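PDB 1PG6: hypothetical protein SpyM3_0169 from Streptococcus pyogenes, which is of unknown function but belongs to the AIM24 mitochondrial-biogenesis family of the cupin clan and carries bound calcium ions. Local coordinates for residues M176-A181 / N212-H217; T51-L56 / Q84-G89; V104-G109 / G156-N161; F23-I28 / A94-T99. One frame throughout, in Å; residues are numbered along the deposited sequence.

Contact 1: residues M176-A181 / N212-H217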
loop_
_atom_site.group_PDB
_atom_site.type_symbol
_atom_site.label_atom_id
_atom_site.label_comp_id
_atom_site.label_asym_id
_atom_site.label_seq_id
_atom_site.Cartn_x
_atom_site.Cartn_y
_atom_site.Cartn_z
HETATM N N MSE A 176 -5.392 -11.639 -17.379
HETATM C CA MSE A 176 -6.393 -11.866 -16.351
HETATM C C MSE A 176 -6.953 -10.527 -15.896
HETATM O O MSE A 176 -6.208 -9.563 -15.722
HETATM C CB MSE A 176 -5.763 -12.603 -15.170
HETATM C CG MSE A 176 -6.746 -13.041 -14.106
HETATM SE SE MSE A 176 -5.873 -14.061 -12.719
HETATM C CE MSE A 176 -5.918 -15.802 -13.556
ATOM N N THR A 177 -8.266 -10.471 -15.713
ATOM C CA THR A 177 -8.927 -9.246 -15.284
ATOM C C THR A 177 -9.601 -9.475 -13.935
ATOM O O THR A 177 -10.382 -10.411 -13.764
ATOM C CB THR A 177 -9.962 -8.792 -16.329
ATOM O OG1 THR A 177 -9.281 -8.480 -17.554
ATOM C CG2 THR A 177 -10.711 -7.560 -15.841
ATOM N N ILE A 178 -9.292 -8.600 -12.986
ATOM C CA ILE A 178 -9.818 -8.707 -11.631
ATOM C C ILE A 178 -10.364 -7.381 -11.110
ATOM O O ILE A 178 -9.823 -6.321 -11.407
ATOM C CB ILE A 178 -8.693 -9.142 -10.666
ATOM C CG1 ILE A 178 -7.982 -10.381 -11.213
ATOM C CG2 ILE A 178 -9.267 -9.431 -9.283
ATOM C CD1 ILE A 178 -6.704 -10.691 -10.493
ATOM N N ASP A 179 -11.445 -7.466 -10.337
ATOM C CA ASP A 179 -12.060 -6.306 -9.700
ATOM C C ASP A 179 -10.893 -5.627 -8.968
ATOM O O ASP A 179 -10.235 -6.251 -8.128
ATOM C CB ASP A 179 -13.121 -6.811 -8.714
ATOM C CG ASP A 179 -13.765 -5.712 -7.903
ATOM O OD1 ASP A 179 -13.279 -4.565 -7.896
ATOM O OD2 ASP A 179 -14.778 -6.027 -7.247
ATOM N N ASN A 180 -10.617 -4.363 -9.277
ATOM C CA ASN A 180 -9.474 -3.694 -8.651
ATOM C C ASN A 180 -9.576 -3.557 -7.140
ATOM O O ASN A 180 -8.560 -3.398 -6.463
ATOM C CB ASN A 180 -9.254 -2.313 -9.272
ATOM C CG ASN A 180 -7.885 -1.744 -8.942
ATOM O OD1 ASN A 180 -7.763 -0.633 -8.421
ATOM N ND2 ASN A 180 -6.848 -2.510 -9.238
ATOM N N ALA A 181 -10.796 -3.618 -6.612
ATOM C CA ALA A 181 -11.013 -3.509 -5.169
ATOM C C ALA A 181 -10.420 -4.719 -4.447
ATOM O O ALA A 181 -10.232 -4.698 -3.230
ATOM C CB ALA A 181 -12.503 -3.406 -4.874
ATOM N N ASN A 212 -8.975 -4.338 -13.115
ATOM C CA ASN A 212 -7.571 -4.215 -13.473
ATOM C C ASN A 212 -7.262 -5.389 -14.397
ATOM O O ASN A 212 -7.435 -6.548 -14.016
ATOM C CB ASN A 212 -6.693 -4.294 -12.215
ATOM C CG ASN A 212 -5.298 -3.733 -12.435
ATOM O OD1 ASN A 212 -4.745 -3.822 -13.533
ATOM N ND2 ASN A 212 -4.716 -3.164 -11.385
ATOM N N THR A 213 -6.840 -5.092 -15.623
ATOM C CA THR A 213 -6.496 -6.145 -16.571
ATOM C C THR A 213 -4.976 -6.269 -16.631
ATOM O O THR A 213 -4.275 -5.309 -16.961
ATOM C CB THR A 213 -7.040 -5.845 -17.985
ATOM O OG1 THR A 213 -8.473 -5.879 -17.961
ATOM C CG2 THR A 213 -6.531 -6.880 -18.982
ATOM N N PHE A 214 -4.478 -7.456 -16.294
ATOM C CA PHE A 214 -3.047 -7.751 -16.279
ATOM C C PHE A 214 -2.638 -8.606 -17.469
ATOM O O PHE A 214 -3.383 -9.486 -17.897
ATOM C CB PHE A 214 -2.682 -8.511 -15.001
ATOM C CG PHE A 214 -3.063 -7.796 -13.742
ATOM C CD1 PHE A 214 -2.270 -6.770 -13.243
ATOM C CD2 PHE A 214 -4.222 -8.143 -13.059
ATOM C CE1 PHE A 214 -2.626 -6.095 -12.077
ATOM C CE2 PHE A 214 -4.587 -7.476 -11.893
ATOM C CZ PHE A 214 -3.787 -6.450 -11.400
ATOM N N ARG A 215 -1.444 -8.347 -17.993
ATOM C CA ARG A 215 -0.917 -9.109 -19.122
ATOM C C ARG A 215 0.590 -9.282 -18.964
ATOM O O ARG A 215 1.294 -8.326 -18.642
ATOM C CB ARG A 215 -1.206 -8.377 -20.438
ATOM C CG ARG A 215 -2.663 -8.006 -20.643
ATOM C CD ARG A 215 -2.879 -7.284 -21.964
ATOM N NE ARG A 215 -4.291 -6.983 -22.185
ATOM C CZ ARG A 215 -4.794 -6.555 -23.337
ATOM N NH1 ARG A 215 -4.002 -6.373 -24.389
ATOM N NH2 ARG A 215 -6.094 -6.310 -23.438
ATOM N N GLY A 216 1.082 -10.499 -19.178
ATOM C CA GLY A 216 2.512 -10.739 -19.070
ATOM C C GLY A 216 2.933 -11.766 -18.036
ATOM O O GLY A 216 2.189 -12.695 -17.723
ATOM N N HIS A 217 4.142 -11.593 -17.509
ATOM C CA HIS A 217 4.692 -12.493 -16.504
ATOM C C HIS A 217 4.883 -11.761 -15.183
ATOM O O HIS A 217 5.430 -10.660 -15.147
ATOM C CB HIS A 217 6.046 -13.048 -16.956
ATOM C CG HIS A 217 5.983 -13.853 -18.214
ATOM N ND1 HIS A 217 5.768 -13.286 -19.453
ATOM C CD2 HIS A 217 6.107 -15.183 -18.426
ATOM C CE1 HIS A 217 5.763 -14.233 -20.372
ATOM N NE2 HIS A 217 5.967 -15.395 -19.776
#
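Phe214 and Met176 face each other as an antiparallel hydrogen-bonded pair, and the benzyl side chain of Phe214 passes by Met176 O to reach Ile178. Its CB lies 3.7 Å from Met176 O, the same oxygen that accepts the Phe214 amide; CG is slightly farther from that carbonyl, and CD2 comes about as near as CB. One atom further, CE2 meets the tip of Ile178, with CD1 4.1 Å away; the two side chains cross at about a right angle. With CG set anti to the carbonyl carbon (chi1 -56°), the ring is carried over this face of the sheet. There Asn212 OD1, from two residues earlier on the same strand, stands 3.4 Å above the ring plane near its rim, and Trp186 makes an edge-to-face contact with the ring.

Ile178 and Asn212 form the next hydrogen-bonded pair, with Asn212 N 2.8 Å from Ile178 O. Between the two pairs, on the other face, the hydroxyls of Thr177 and Thr213 share a hydrogen bond, OG1 to OG1 2.8 Å. Thr213 OG1 is also bonded to His195 NE2, so this oxygen is gripped twice. Beyond the strand, Asn180 ND2 lies beside Asn212 CB at 3.5 Å; the side chains meet at a slant, with their amide planes 54° apart.

Asp179 OD1 then takes the amide of Ala181 in an Asx turn as the chain leaves the sheet. The arrangement is regular antiparallel pairing in a small three-stranded sheet, with strand 211-215 in the middle and the Phe214 face packed on strands 183-187 and 219-223, consistent with the all-beta, cupin-related fold of the family.

Contact 2: residues T51-L56 / Q84-G89; sequences TLNTKL and QAMSNG
The amide of Asn53 is the flat group that the opposite strand reaches, and the atom that reaches it is the CE methyl of Met86, present here as selenomethionine. The methyl stands out of the amide plane but is displaced toward the base of the side chain, 3.4 Å from Asn53 CB and 3.8 Å from Asn53 ND2. Bends at chi2 and chi3 fold the Met86 chain back across the sheet to this point. On the same face Thr51 turns its methyl inward: CG2 sits between the backbone N and the carbonyl carbon (chi1 177° for OG1), 3.8 Å from Met86 CB.

Leu52 lies on the other face beside Ala85, and its CD1 comes within 3.7 Å of Gln84 O. Four backbone hydrogen bonds join the strands, two in the Thr51-Met86 pair and two in the Asn53-Gln84 pair; Gln84 N to Asn53 O, at 3.0 Å, is the longest. Past the strand, Thr54 OG1 accepts from Leu56 N in an ST turn, while Lys55 NZ bonds to Ser79 O and Ile82 O.

The hydrogen bonds between the strands are thus all main-chain, whereas the side chains add mainly van der Waals contact at the surface, where 50-53 forms the margin of its sheet within this chain.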
loop_
_atom_site.group_PDB
_atom_site.type_symbol
_atom_site.label_atom_id
_atom_site.label_comp_id
_atom_site.label_asym_id
_atom_site.label_seq_id
_atom_site.Cartn_x
_atom_site.Cartn_y
_atom_site.Cartn_z
ATOM N N THR A 51 12.088 8.567 16.181
ATOM C CA THR A 51 11.294 9.760 15.917
ATOM C C THR A 51 10.458 9.629 14.647
ATOM O O THR A 51 10.919 9.097 13.637
ATOM C CB THR A 51 12.193 11.005 15.784
ATOM O OG1 THR A 51 11.390 12.142 15.447
ATOM C CG2 THR A 51 13.240 10.792 14.706
ATOM N N LEU A 52 9.226 10.122 14.711
ATOM C CA LEU A 52 8.312 10.072 13.577
ATOM C C LEU A 52 8.276 11.427 12.882
ATOM O O LEU A 52 7.894 12.432 13.484
ATOM C CB LEU A 52 6.906 9.700 14.053
ATOM C CG LEU A 52 5.814 9.585 12.985
ATOM C CD1 LEU A 52 6.163 8.469 12.008
ATOM C CD2 LEU A 52 4.476 9.305 13.653
ATOM N N ASN A 53 8.674 11.453 11.614
ATOM C CA ASN A 53 8.682 12.691 10.845
ATOM C C ASN A 53 7.646 12.670 9.722
ATOM O O ASN A 53 7.409 11.634 9.101
ATOM C CB ASN A 53 10.071 12.929 10.252
ATOM C CG ASN A 53 10.157 14.228 9.475
ATOM O OD1 ASN A 53 9.902 15.306 10.015
ATOM N ND2 ASN A 53 10.517 14.132 8.201
ATOM N N THR A 54 7.031 13.823 9.472
ATOM C CA THR A 54 6.028 13.956 8.422
ATOM C C THR A 54 6.354 15.193 7.593
ATOM O O THR A 54 7.303 15.916 7.898
ATOM C CB THR A 54 4.610 14.126 9.007
ATOM O OG1 THR A 54 4.477 15.437 9.570
ATOM C CG2 THR A 54 4.356 13.094 10.094
ATOM N N LYS A 55 5.572 15.437 6.545
ATOM C CA LYS A 55 5.806 16.604 5.700
ATOM C C LYS A 55 5.182 17.862 6.293
ATOM O O LYS A 55 5.307 18.948 5.726
ATOM C CB LYS A 55 5.246 16.384 4.292
ATOM C CG LYS A 55 5.996 15.365 3.450
ATOM C CD LYS A 55 5.557 13.949 3.759
ATOM C CE LYS A 55 6.062 12.980 2.702
ATOM N NZ LYS A 55 5.499 11.614 2.890
ATOM N N LEU A 56 4.508 17.714 7.430
ATOM C CA LEU A 56 3.870 18.846 8.093
ATOM C C LEU A 56 4.674 19.286 9.310
ATOM O O LEU A 56 4.119 19.768 10.299
ATOM C CB LEU A 56 2.444 18.483 8.518
ATOM C CG LEU A 56 1.434 18.271 7.386
ATOM C CD1 LEU A 56 0.097 17.850 7.965
ATOM C CD2 LEU A 56 1.289 19.554 6.583
ATOM N N GLN A 84 7.558 8.853 7.961
ATOM C CA GLN A 84 8.826 8.149 8.064
ATOM C C GLN A 84 9.355 8.159 9.485
ATOM O O GLN A 84 9.344 9.188 10.158
ATOM C CB GLN A 84 9.846 8.767 7.104
ATOM C CG GLN A 84 11.125 7.954 6.951
ATOM C CD GLN A 84 11.872 8.274 5.665
ATOM O OE1 GLN A 84 12.241 9.421 5.415
ATOM N NE2 GLN A 84 12.099 7.253 4.845
ATOM N N ALA A 85 9.807 6.996 9.937
ATOM C CA ALA A 85 10.350 6.848 11.276
ATOM C C ALA A 85 11.866 6.733 11.184
ATOM O O ALA A 85 12.386 5.970 10.372
ATOM C CB ALA A 85 9.769 5.607 11.937
HETATM N N MSE A 86 12.568 7.514 12.001
HETATM C CA MSE A 86 14.030 7.496 12.026
HETATM C C MSE A 86 14.528 7.029 13.386
HETATM O O MSE A 86 13.934 7.347 14.415
HETATM C CB MSE A 86 14.600 8.886 11.726
HETATM C CG MSE A 86 14.636 9.250 10.253
HETATM SE SE MSE A 86 12.910 9.646 9.501
HETATM C CE MSE A 86 13.093 11.568 9.355
ATOM N N SER A 87 15.629 6.286 13.386
ATOM C CA SER A 87 16.194 5.766 14.623
ATOM C C SER A 87 17.577 6.334 14.933
ATOM O O SER A 87 18.440 6.421 14.059
ATOM C CB SER A 87 16.276 4.239 14.552
ATOM O OG SER A 87 16.703 3.686 15.783
ATOM N N ASN A 88 17.766 6.722 16.190
ATOM C CA ASN A 88 19.034 7.261 16.667
ATOM C C ASN A 88 19.577 6.179 17.594
ATOM O O ASN A 88 19.304 6.179 18.794
ATOM C CB ASN A 88 18.795 8.564 17.437
ATOM C CG ASN A 88 20.078 9.326 17.715
ATOM O OD1 ASN A 88 20.045 10.475 18.156
ATOM N ND2 ASN A 88 21.215 8.690 17.462
ATOM N N GLY A 89 20.339 5.253 17.021
ATOM C CA GLY A 89 20.875 4.140 17.782
ATOM C C GLY A 89 19.972 2.962 17.469
ATOM O O GLY A 89 19.185 3.039 16.526
#

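Contact 3: residues V104-G109 / G156-N161; sequences VALELG and GTLLAN. With CA (calcium ion), chain B.
Leu158 lies at the apolar centre, with Leu106 and Leu108 of the adjacent strand against it. Its CB is 4.0 Å from Leu108 CD1, and its CD2 is 4.2 Å from Leu106 CD1. Along the same face Val104 CG1 touches Ala160 CB at 3.7 Å; the valine holds this methyl between its backbone N and carbonyl carbon (chi1 57°), directed at the alanine. Tyr113 and Leu115 of strand 113-116 pack over this leucine-rich side. On the reverse face the CB of Ala105 nestles against Leu159 CD2, 3.5 Å away, and Phe15 closes over Ala105 and Thr157.

Five backbone hydrogen bonds hold the strands in register, the last from Leu108 N to Gly156 O at 2.7 Å. Farther out, Glu107 bends at chi2 and spreads its carboxylate over the end of the pair, where two waters bridge it. One donates to Glu107 OE2 and Thr157 OG1; the other donates to Glu107 OE1 and Leu108 O and accepts from Gly156 N. At the opposite end Asn161 points away from strand 104-108 and offers OD1 to a calcium ion at 2.7 Å, while its ND2 is bonded to Gly118 O.

The chemistry thus changes along one strand pair, from a carboxylate met by water through an apolar core to a metal ligand. With calcium at the oxygen of the Asn161 amide and Gly118 O at its nitrogen, that group would have little freedom to rotate.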
loop_
_atom_site.group_PDB
_atom_site.type_symbol
_atom_site.label_atom_id
_atom_site.label_comp_id
_atom_site.label_asym_id
_atom_site.label_seq_id
_atom_site.Cartn_x
_atom_site.Cartn_y
_atom_site.Cartn_z
ATOM N N VAL A 104 2.027 -9.033 3.922
ATOM C CA VAL A 104 2.936 -9.814 3.100
ATOM C C VAL A 104 4.189 -8.976 2.891
ATOM O O VAL A 104 4.107 -7.776 2.623
ATOM C CB VAL A 104 2.295 -10.183 1.727
ATOM C CG1 VAL A 104 1.861 -8.929 0.984
ATOM C CG2 VAL A 104 3.270 -10.996 0.895
ATOM N N ALA A 105 5.346 -9.607 3.052
ATOM C CA ALA A 105 6.623 -8.920 2.874
ATOM C C ALA A 105 7.184 -9.312 1.515
ATOM O O ALA A 105 7.237 -10.490 1.174
ATOM C CB ALA A 105 7.591 -9.322 3.979
ATOM N N LEU A 106 7.602 -8.318 0.745
ATOM C CA LEU A 106 8.147 -8.558 -0.578
ATOM C C LEU A 106 9.535 -7.931 -0.699
ATOM O O LEU A 106 9.723 -6.749 -0.390
ATOM C CB LEU A 106 7.195 -7.977 -1.627
ATOM C CG LEU A 106 5.780 -8.585 -1.644
ATOM C CD1 LEU A 106 4.867 -7.772 -2.554
ATOM C CD2 LEU A 106 5.847 -10.030 -2.129
ATOM N N GLU A 107 10.502 -8.736 -1.136
ATOM C CA GLU A 107 11.884 -8.290 -1.303
ATOM C C GLU A 107 12.006 -7.477 -2.586
ATOM O O GLU A 107 11.547 -7.899 -3.647
ATOM C CB GLU A 107 12.820 -9.501 -1.368
ATOM C CG GLU A 107 14.306 -9.162 -1.463
ATOM C CD GLU A 107 14.879 -8.612 -0.169
ATOM O OE1 GLU A 107 16.109 -8.384 -0.107
ATOM O OE2 GLU A 107 14.105 -8.405 0.792
ATOM N N LEU A 108 12.631 -6.311 -2.487
ATOM C CA LEU A 108 12.787 -5.445 -3.645
ATOM C C LEU A 108 14.202 -5.485 -4.210
ATOM O O LEU A 108 15.178 -5.564 -3.468
ATOM C CB LEU A 108 12.416 -4.009 -3.276
ATOM C CG LEU A 108 11.044 -3.819 -2.617
ATOM C CD1 LEU A 108 10.850 -2.351 -2.270
ATOM C CD2 LEU A 108 9.946 -4.300 -3.548
ATOM N N GLY A 109 14.297 -5.421 -5.531
ATOM C CA GLY A 109 15.587 -5.455 -6.196
ATOM C C GLY A 109 15.361 -5.803 -7.650
ATOM O O GLY A 109 14.957 -4.947 -8.435
ATOM N N GLY A 156 15.499 -3.326 -0.679
ATOM C CA GLY A 156 14.852 -3.282 0.617
ATOM C C GLY A 156 13.629 -4.167 0.673
ATOM O O GLY A 156 13.398 -4.997 -0.209
ATOM N N THR A 157 12.842 -3.993 1.724
ATOM C CA THR A 157 11.633 -4.785 1.887
ATOM C C THR A 157 10.393 -3.909 1.848
ATOM O O THR A 157 10.383 -2.814 2.399
ATOM C CB THR A 157 11.627 -5.529 3.229
ATOM O OG1 THR A 157 12.758 -6.403 3.299
ATOM C CG2 THR A 157 10.346 -6.342 3.373
ATOM N N LEU A 158 9.354 -4.407 1.187
ATOM C CA LEU A 158 8.078 -3.717 1.096
ATOM C C LEU A 158 7.082 -4.557 1.885
ATOM O O LEU A 158 7.056 -5.780 1.746
ATOM C CB LEU A 158 7.602 -3.632 -0.358
ATOM C CG LEU A 158 6.097 -3.373 -0.551
ATOM C CD1 LEU A 158 5.772 -1.919 -0.204
ATOM C CD2 LEU A 158 5.703 -3.664 -1.997
ATOM N N LEU A 159 6.290 -3.914 2.732
ATOM C CA LEU A 159 5.262 -4.629 3.481
ATOM C C LEU A 159 3.920 -4.139 2.943
ATOM O O LEU A 159 3.629 -2.944 2.990
ATOM C CB LEU A 159 5.352 -4.332 4.987
ATOM C CG LEU A 159 6.614 -4.774 5.734
ATOM C CD1 LEU A 159 6.460 -4.496 7.231
ATOM C CD2 LEU A 159 6.858 -6.258 5.506
ATOM N N ALA A 160 3.120 -5.059 2.407
ATOM C CA ALA A 160 1.803 -4.727 1.878
ATOM C C ALA A 160 0.775 -5.366 2.807
ATOM O O ALA A 160 1.063 -6.373 3.452
ATOM C CB ALA A 160 1.645 -5.269 0.461
ATOM N N ASN A 161 -0.415 -4.780 2.884
ATOM C CA ASN A 161 -1.457 -5.308 3.768
ATOM C C ASN A 161 -2.763 -5.483 2.999
ATOM O O ASN A 161 -3.041 -4.744 2.064
ATOM C CB ASN A 161 -1.677 -4.333 4.925
ATOM C CG ASN A 161 -2.500 -3.136 4.508
ATOM O OD1 ASN A 161 -3.728 -3.175 4.563
ATOM N ND2 ASN A 161 -1.839 -2.086 4.056
HETATM CA CA CA B . -4.978 -4.771 6.310
HETATM O O HOH W 1 12.213 -9.088 2.399
HETATM O O HOH W 2 16.628 -6.253 -1.477
HETATM O O HOH W 3 -3.697 -6.546 7.509
#

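Contact 4: residues F23-I28 / A94-T99. With CA (calcium ion), chain B.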
loop_
_atom_site.group_PDB
_atom_site.type_symbol
_atom_site.label_atom_id
_atom_site.label_comp_id
_atom_site.label_asym_id
_atom_site.label_seq_id
_atom_site.Cartn_x
_atom_site.Cartn_y
_atom_site.Cartn_z
ATOM N N PHE A 23 -4.809 -11.302 13.110
ATOM C CA PHE A 23 -4.635 -9.932 12.609
ATOM C C PHE A 23 -3.272 -9.540 13.174
ATOM O O PHE A 23 -3.146 -9.186 14.339
ATOM C CB PHE A 23 -5.754 -9.050 13.155
ATOM C CG PHE A 23 -7.123 -9.551 12.812
ATOM C CD1 PHE A 23 -7.556 -9.562 11.484
ATOM C CD2 PHE A 23 -7.953 -10.074 13.805
ATOM C CE1 PHE A 23 -8.793 -10.085 11.139
ATOM C CE2 PHE A 23 -9.197 -10.603 13.477
ATOM C CZ PHE A 23 -9.621 -10.610 12.130
ATOM N N PRO A 24 -2.232 -9.622 12.337
ATOM C CA PRO A 24 -0.851 -9.320 12.689
ATOM C C PRO A 24 -0.427 -7.910 13.010
ATOM O O PRO A 24 -1.007 -6.921 12.561
ATOM C CB PRO A 24 -0.072 -9.861 11.495
ATOM C CG PRO A 24 -0.986 -9.560 10.357
ATOM C CD PRO A 24 -2.328 -10.010 10.915
ATOM N N LEU A 25 0.616 -7.861 13.820
ATOM C CA LEU A 25 1.268 -6.630 14.216
ATOM C C LEU A 25 2.644 -6.931 13.635
ATOM O O LEU A 25 3.028 -8.100 13.526
ATOM C CB LEU A 25 1.334 -6.557 15.741
ATOM C CG LEU A 25 1.041 -5.247 16.466
ATOM C CD1 LEU A 25 -0.224 -4.588 15.932
ATOM C CD2 LEU A 25 0.915 -5.544 17.950
ATOM N N VAL A 26 3.372 -5.908 13.217
ATOM C CA VAL A 26 4.708 -6.140 12.698
ATOM C C VAL A 26 5.685 -5.373 13.579
ATOM O O VAL A 26 5.557 -4.164 13.763
ATOM C CB VAL A 26 4.857 -5.689 11.213
ATOM C CG1 VAL A 26 4.481 -4.231 11.053
ATOM C CG2 VAL A 26 6.285 -5.937 10.738
ATOM N N GLU A 27 6.629 -6.104 14.164
ATOM C CA GLU A 27 7.640 -5.509 15.023
ATOM C C GLU A 27 8.849 -5.248 14.140
ATOM O O GLU A 27 9.330 -6.150 13.448
ATOM C CB GLU A 27 8.020 -6.460 16.161
ATOM C CG GLU A 27 6.865 -6.874 17.063
ATOM C CD GLU A 27 7.305 -7.836 18.159
ATOM O OE1 GLU A 27 7.934 -8.866 17.835
ATOM O OE2 GLU A 27 7.022 -7.568 19.345
ATOM N N ILE A 28 9.336 -4.015 14.167
ATOM C CA ILE A 28 10.466 -3.615 13.339
ATOM C C ILE A 28 11.663 -3.141 14.152
ATOM O O ILE A 28 11.521 -2.331 15.064
ATOM C CB ILE A 28 10.049 -2.473 12.385
ATOM C CG1 ILE A 28 8.944 -2.964 11.441
ATOM C CG2 ILE A 28 11.245 -1.977 11.593
ATOM C CD1 ILE A 28 8.386 -1.873 10.548
ATOM N N ALA A 94 6.424 -0.808 16.367
ATOM C CA ALA A 94 5.457 -1.807 15.942
ATOM C C ALA A 94 4.379 -1.097 15.145
ATOM O O ALA A 94 3.944 -0.010 15.519
ATOM C CB ALA A 94 4.849 -2.504 17.163
ATOM N N LEU A 95 3.965 -1.716 14.046
ATOM C CA LEU A 95 2.940 -1.151 13.178
ATOM C C LEU A 95 1.740 -2.070 13.087
ATOM O O LEU A 95 1.859 -3.286 13.246
ATOM C CB LEU A 95 3.475 -0.968 11.758
ATOM C CG LEU A 95 4.766 -0.183 11.551
ATOM C CD1 LEU A 95 5.089 -0.127 10.053
ATOM C CD2 LEU A 95 4.604 1.206 12.137
ATOM N N ALA A 96 0.585 -1.476 12.811
ATOM C CA ALA A 96 -0.647 -2.227 12.650
ATOM C C ALA A 96 -1.348 -1.730 11.390
ATOM O O ALA A 96 -1.461 -0.523 11.176
ATOM C CB ALA A 96 -1.553 -2.014 13.861
ATOM N N PRO A 97 -1.795 -2.651 10.527
ATOM C CA PRO A 97 -2.498 -2.283 9.292
ATOM C C PRO A 97 -3.819 -1.620 9.682
ATOM O O PRO A 97 -4.381 -1.940 10.733
ATOM C CB PRO A 97 -2.731 -3.629 8.609
ATOM C CG PRO A 97 -1.626 -4.498 9.144
ATOM C CD PRO A 97 -1.571 -4.105 10.593
ATOM N N ASN A 98 -4.332 -0.722 8.841
ATOM C CA ASN A 98 -5.587 -0.047 9.165
ATOM C C ASN A 98 -6.836 -0.860 8.843
ATOM O O ASN A 98 -7.943 -0.436 9.169
ATOM C CB ASN A 98 -5.665 1.324 8.477
ATOM C CG ASN A 98 -5.564 1.235 6.969
ATOM O OD1 ASN A 98 -6.235 0.427 6.334
ATOM N ND2 ASN A 98 -4.729 2.086 6.386
ATOM N N THR A 99 -6.670 -2.018 8.208
ATOM C CA THR A 99 -7.820 -2.865 7.891
ATOM C C THR A 99 -7.581 -4.304 8.350
ATOM O O THR A 99 -6.443 -4.774 8.390
ATOM C CB THR A 99 -8.145 -2.873 6.365
ATOM O OG1 THR A 99 -7.024 -3.360 5.625
ATOM C CG2 THR A 99 -8.471 -1.480 5.875
HETATM CA CA CA B . -4.978 -4.771 6.310
HETATM O O HOH W 3 -3.697 -6.546 7.509
#
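Leu95 lays its side chain against two bumps of the neighbouring strand, Val26 CG1 low down and Ile28 CD1 farther out. Val26 sets CG1 between its backbone N and carbonyl carbon (chi1 56°), which turns the methyl toward Leu95; it meets Leu95 CB at 3.5 Å, closer than usual for two carbons. These two side chains lie side by side, pointing the same way. Ile28 instead approaches at a slant, its CD1 3.8 Å from Leu95 CD1, so that base and tip of the leucine each have a partner on the same neighbouring strand.

A third bump comes from Leu25, whose CD1 reaches across to rest on the small CB of Ala96 at 3.6 Å. Where the chains begin to part, Pro97 has no N-H to give Pro24 O; its ring carbon CD lies against that oxygen instead, 3.5 Å away, and the pairing stops here. Val26 and Leu95 bond each way, Val26 N to Leu95 O at 3.0 Å and the return bond, Leu95 N to Val26 O, slightly shorter at 2.9 Å, both in the carbonyl plane.

Beyond Pro97 the segment 94-99 swings outward and ends at a calcium ion, which Thr99 grips with both O, at 2.5 Å, and OG1, at 2.6 Å. Asn161, Ser162 and a water complete the ligands seen. This is a short antiparallel pairing in the sheet of strands 14-17, 26-30, 91-95 and 43-46, opening through a proline-bearing loop into a calcium site.

How the contacts relate
Along the chain, contact 2 falls within the span bounded by the two segments of contact 4, contact 3 follows, and contact 1 comes last. Contacts 3 and 4 touch, their centres about 14 Å apart: Leu159 packs on Val26, and Asn161 and Thr99 bind the same calcium ion, which also holds a water. The metal thereby ties the loop after strand 91-95 to the end of strand 156-161. Contacts 2 and 3 sit at opposite margins of one six-stranded sheet, 50-53 and 103-108, with centres about 20 Å apart. Contact 1 belongs to a separate three-stranded sheet, about 36 Å from contact 2 between centres. Together they show a fold built from antiparallel neighbours, with calcium at one junction.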